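PDB 1VKZ: phosphoribosylamine--glycine ligase from Thermotoga maritima, which catalyses the ATP-dependent joining of glycine to 5-phosphoribosylamine, giving glycinamide ribonucleotide, ADP and phosphate, in de novo purine biosynthesis. Local coordinates for residues Y217-M221 with D222-G226; P293-E296 with V297-L301. All coordinates share one frame; numbering follows the deposited sequence.

Contact 1: residues Y217-M221 with D222-G226; sequences YKRLM and DGDRG
Arg219 lies across Asp224 and then runs on to Gly226, its side chain bending round the backbone that returns after the turn. The bend is at chi2 (-73°), and beyond it the chain is straight. CB and CG rest against the carboxylate, with Arg219 CB 3.5 Å from Asp224 OD1, while Arg219 CD passes 3.1 Å from Gly226 O. At the end, NH1 of Arg219 gives a weak hydrogen bond to Gly226 O (3.0 Å, bent to 129° at the hydrogen). The guanidinium and the Asp224 carboxylate are turned 70° apart, and Arg219 NE stays 5.7 Å from Asp224 OD1, so only the aliphatic CB and CG of the arginine meet the carboxylate; OD1 has its salt bridge with Arg407 instead.

Beside this crossing, two backbone bonds pair selenomethionine Met221 with Arg225: Met221 N to Arg225 O (3.0 Å) and Arg225 N to Met221 O (3.1 Å). CB of Met221 and CB of Arg225 lie 4.1 Å apart on one face of the pair. Asp224 and Arg225 both stand opposite Met221, which fits a G1 beta bulge.

The tight turn follows strand 215-219, the outermost strand of a six-stranded antiparallel sheet, and leads into strand 227-228. Arg407 also hydrogen-bonds Arg219 O, and Asp409 accepts a hydrogen bond from Gly223 N, joining the turn to the C-terminal tail.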
loop_
_atom_site.group_PDB
_atom_site.type_symbol
_atom_site.label_atom_id
_atom_site.label_comp_id
_atom_site.label_asym_id
_atom_site.label_seq_id
_atom_site.Cartn_x
_atom_site.Cartn_y
_atom_site.Cartn_z
ATOM N N TYR A 217 1.360 -10.815 -2.603
ATOM C CA TYR A 217 1.141 -12.038 -1.906
ATOM C C TYR A 217 0.763 -11.656 -0.484
ATOM O O TYR A 217 1.630 -11.381 0.339
ATOM C CB TYR A 217 2.426 -12.857 -1.957
ATOM C CG TYR A 217 2.739 -13.421 -3.329
ATOM C CD1 TYR A 217 3.255 -12.614 -4.322
ATOM C CD2 TYR A 217 2.503 -14.770 -3.635
ATOM C CE1 TYR A 217 3.552 -13.106 -5.570
ATOM C CE2 TYR A 217 2.785 -15.281 -4.910
ATOM C CZ TYR A 217 3.312 -14.427 -5.867
ATOM O OH TYR A 217 3.615 -14.882 -7.124
ATOM N N LYS A 218 -0.538 -11.624 -0.209
ATOM C CA LYS A 218 -1.086 -11.153 1.071
ATOM C C LYS A 218 -0.983 -12.148 2.224
ATOM O O LYS A 218 -0.789 -11.746 3.360
ATOM C CB LYS A 218 -2.558 -10.761 0.880
ATOM C CG LYS A 218 -2.763 -9.312 0.363
ATOM C CD LYS A 218 -2.762 -8.296 1.524
ATOM C CE LYS A 218 -3.957 -8.506 2.542
ATOM N NZ LYS A 218 -5.351 -8.449 1.947
ATOM N N ARG A 219 -1.141 -13.433 1.944
ATOM C CA ARG A 219 -1.079 -14.455 2.980
ATOM C C ARG A 219 0.338 -14.733 3.411
ATOM O O ARG A 219 1.254 -14.549 2.652
ATOM C CB ARG A 219 -1.724 -15.760 2.497
ATOM C CG ARG A 219 -3.228 -15.681 2.311
ATOM C CD ARG A 219 -3.980 -15.635 3.601
ATOM N NE ARG A 219 -5.422 -15.599 3.395
ATOM C CZ ARG A 219 -6.318 -15.467 4.369
ATOM N NH1 ARG A 219 -5.938 -15.358 5.642
ATOM N NH2 ARG A 219 -7.610 -15.438 4.067
ATOM N N LEU A 220 0.503 -15.185 4.644
ATOM C CA LEU A 220 1.816 -15.401 5.238
ATOM C C LEU A 220 2.545 -16.609 4.650
ATOM O O LEU A 220 3.769 -16.657 4.623
ATOM C CB LEU A 220 1.626 -15.630 6.730
ATOM C CG LEU A 220 2.836 -15.856 7.641
ATOM C CD1 LEU A 220 3.647 -14.572 7.806
ATOM C CD2 LEU A 220 2.319 -16.379 8.957
HETATM N N MSE A 221 1.776 -17.596 4.198
HETATM C CA MSE A 221 2.315 -18.902 3.876
HETATM C C MSE A 221 2.006 -19.352 2.469
HETATM O O MSE A 221 1.049 -18.903 1.842
HETATM C CB MSE A 221 1.769 -19.934 4.851
HETATM C CG MSE A 221 1.808 -19.491 6.291
HETATM SE SE MSE A 221 1.373 -20.977 7.408
HETATM C CE MSE A 221 2.064 -20.263 9.179
ATOM N N ASP A 222 2.827 -20.297 2.018
ATOM C CA ASP A 222 2.850 -20.738 0.642
ATOM C C ASP A 222 1.540 -21.399 0.339
ATOM O O ASP A 222 0.934 -21.986 1.222
ATOM C CB ASP A 222 4.003 -21.719 0.402
ATOM C CG ASP A 222 5.373 -21.093 0.642
ATOM O OD1 ASP A 222 5.613 -20.544 1.741
ATOM O OD2 ASP A 222 6.276 -21.121 -0.209
ATOM N N GLY A 223 1.094 -21.289 -0.903
ATOM C CA GLY A 223 -0.220 -21.779 -1.273
ATOM C C GLY A 223 -1.285 -20.919 -0.616
ATOM O O GLY A 223 -2.358 -21.410 -0.276
ATOM N N ASP A 224 -0.960 -19.639 -0.427
ATOM C CA ASP A 224 -1.830 -18.659 0.222
ATOM C C ASP A 224 -2.613 -19.182 1.429
ATOM O O ASP A 224 -3.843 -19.059 1.524
ATOM C CB ASP A 224 -2.696 -17.952 -0.824
ATOM C CG ASP A 224 -1.909 -16.864 -1.558
ATOM O OD1 ASP A 224 -1.713 -15.752 -0.986
ATOM O OD2 ASP A 224 -1.417 -17.047 -2.696
ATOM N N ARG A 225 -1.854 -19.753 2.358
ATOM C CA ARG A 225 -2.364 -20.193 3.633
ATOM C C ARG A 225 -1.891 -19.249 4.718
ATOM O O ARG A 225 -1.071 -18.369 4.466
ATOM C CB ARG A 225 -1.879 -21.608 3.947
ATOM C CG ARG A 225 -2.135 -22.635 2.845
ATOM C CD ARG A 225 -1.915 -24.046 3.291
ATOM N NE ARG A 225 -2.808 -24.337 4.412
ATOM C CZ ARG A 225 -4.029 -24.860 4.316
ATOM N NH1 ARG A 225 -4.545 -25.220 3.142
ATOM N NH2 ARG A 225 -4.739 -25.036 5.421
ATOM N N GLY A 226 -2.404 -19.454 5.931
ATOM C CA GLY A 226 -2.012 -18.667 7.098
ATOM C C GLY A 226 -2.757 -17.352 7.116
ATOM O O GLY A 226 -3.635 -17.135 6.284
#

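Contact 2: residues P293-E296 with V297-L301; sequences PETE and VIVTL
Thr300 reaches back one helical turn to Glu296, and its side chain can be followed outward atom by atom. Thr300 CB sits 3.4 Å from Glu296 O. From there Thr300 OG1, set beside its own backbone N and opposite the carbonyl carbon (chi1 -57°), donates a hydrogen bond of 2.7 Å to the same Glu296 O. Beyond the helix, the side chain of Thr300 also touches Leu355 and Thr381. Thr300 N bonds Glu296 O as well, at 3.1 Å, and the two donors come from opposite faces of the carbonyl plane. One backbone oxygen is thus gripped twice by one residue. Without the hydroxyl, as with an alanine here, Glu296 O would probably keep just the amide bond from this residue, and the grip from its other face would be lost.

The two i to i+4 bonds just before it are straighter: Ile298 N to Glu294 O, with 172° at the hydrogen, and Val299 N to Thr295 O. Side chains follow the same i to i+4 spacing. Val299 CG2 meets Thr295 CG2 at 3.7 Å, and Ile298 CD1 lies 4.2 Å from Glu294 CB, its CG1 passing 3.3 Å from Glu294 O. The hydroxyl of Thr295 turns the other way, to Gly291 O.

Thr295 and Val299 face helix 25-36, whereas Glu296 and Val297 touch strand 327-334. Pro293, preceded by a cis peptide bond, occupies the N-cap. These features are those of the first turns of a buried alpha helix with a threonine side chain bonded back to the i-4 carbonyl; this one follows strand 280-287, which bears the predicted metal ligands Glu285 and Asn287 of the ATP-grasp fold.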
loop_
_atom_site.group_PDB
_atom_site.type_symbol
_atom_site.label_atom_id
_atom_site.label_comp_id
_atom_site.label_asym_id
_atom_site.label_seq_id
_atom_site.Cartn_x
_atom_site.Cartn_y
_atom_site.Cartn_z
ATOM N N PRO A 293 4.439 -4.453 -0.272
ATOM C CA PRO A 293 5.652 -4.199 -1.016
ATOM C C PRO A 293 5.516 -3.903 -2.507
ATOM O O PRO A 293 6.458 -4.168 -3.243
ATOM C CB PRO A 293 6.379 -5.503 -0.832
ATOM C CG PRO A 293 5.297 -6.538 -0.715
ATOM C CD PRO A 293 3.999 -5.843 -0.455
ATOM N N GLU A 294 4.404 -3.339 -2.971
ATOM C CA GLU A 294 4.316 -3.030 -4.412
ATOM C C GLU A 294 5.286 -1.936 -4.852
ATOM O O GLU A 294 5.803 -1.966 -5.942
ATOM C CB GLU A 294 2.907 -2.607 -4.819
ATOM C CG GLU A 294 1.873 -3.722 -4.798
ATOM C CD GLU A 294 0.989 -3.665 -3.583
ATOM O OE1 GLU A 294 1.525 -3.411 -2.488
ATOM O OE2 GLU A 294 -0.226 -3.883 -3.729
ATOM N N THR A 295 5.481 -0.941 -4.007
ATOM C CA THR A 295 6.379 0.177 -4.318
ATOM C C THR A 295 7.793 -0.278 -4.613
ATOM O O THR A 295 8.413 0.175 -5.583
ATOM C CB THR A 295 6.397 1.204 -3.143
ATOM O OG1 THR A 295 5.112 1.839 -2.981
ATOM C CG2 THR A 295 7.385 2.358 -3.412
ATOM N N GLU A 296 8.311 -1.162 -3.767
ATOM C CA GLU A 296 9.643 -1.782 -3.954
ATOM C C GLU A 296 9.767 -2.286 -5.383
ATOM O O GLU A 296 10.745 -2.023 -6.052
ATOM C CB GLU A 296 9.843 -2.955 -2.970
ATOM C CG GLU A 296 10.067 -2.551 -1.521
ATOM C CD GLU A 296 8.811 -2.311 -0.689
ATOM O OE1 GLU A 296 7.758 -1.816 -1.180
ATOM O OE2 GLU A 296 8.902 -2.584 0.521
ATOM N N VAL A 297 8.753 -2.996 -5.855
ATOM C CA VAL A 297 8.810 -3.591 -7.186
ATOM C C VAL A 297 8.718 -2.536 -8.281
ATOM O O VAL A 297 9.490 -2.553 -9.220
ATOM C CB VAL A 297 7.731 -4.666 -7.359
ATOM C CG1 VAL A 297 7.764 -5.237 -8.757
ATOM C CG2 VAL A 297 7.994 -5.778 -6.402
ATOM N N ILE A 298 7.744 -1.655 -8.163
ATOM C CA ILE A 298 7.494 -0.607 -9.138
ATOM C C ILE A 298 8.742 0.234 -9.292
ATOM O O ILE A 298 9.215 0.461 -10.379
ATOM C CB ILE A 298 6.282 0.266 -8.695
ATOM C CG1 ILE A 298 4.973 -0.538 -8.791
ATOM C CG2 ILE A 298 6.181 1.532 -9.555
ATOM C CD1 ILE A 298 3.729 0.033 -7.927
ATOM N N VAL A 299 9.278 0.691 -8.177
ATOM C CA VAL A 299 10.503 1.498 -8.157
ATOM C C VAL A 299 11.693 0.782 -8.802
ATOM O O VAL A 299 12.457 1.376 -9.550
ATOM C CB VAL A 299 10.836 1.895 -6.699
ATOM C CG1 VAL A 299 12.181 2.528 -6.584
ATOM C CG2 VAL A 299 9.760 2.856 -6.158
ATOM N N THR A 300 11.842 -0.506 -8.515
ATOM C CA THR A 300 12.957 -1.259 -9.053
ATOM C C THR A 300 12.761 -1.442 -10.526
ATOM O O THR A 300 13.714 -1.662 -11.213
ATOM C CB THR A 300 13.104 -2.634 -8.379
ATOM O OG1 THR A 300 13.259 -2.470 -6.978
ATOM C CG2 THR A 300 14.400 -3.306 -8.785
ATOM N N LEU A 301 11.526 -1.345 -11.019
ATOM C CA LEU A 301 11.279 -1.508 -12.462
ATOM C C LEU A 301 11.665 -0.299 -13.306
ATOM O O LEU A 301 11.917 -0.452 -14.487
ATOM C CB LEU A 301 9.819 -1.872 -12.738
ATOM C CG LEU A 301 9.417 -3.297 -12.359
ATOM C CD1 LEU A 301 7.903 -3.458 -12.435
ATOM C CD2 LEU A 301 10.117 -4.328 -13.236
#

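Followed from the N terminus, the two contacts come in series, neither enclosing nor crossing the other. Contact 1 closes a tight turn at the surface, between strand 215-219 and strand 227-228. The chain then passes through strand 233-236, helix 242-261 and the hairpin of strands 269-277 and 280-287 before contact 2 forms turns of helix 294-301 in the interior. Their centres are 20 Å apart and their nearest atoms about 6 Å, without touching. Both adjoin the six-stranded antiparallel sheet: contact 1 continues its outermost strand 215-219, and contact 2 packs on strands 327-334 and 374-382, with helix 25-36 also against it.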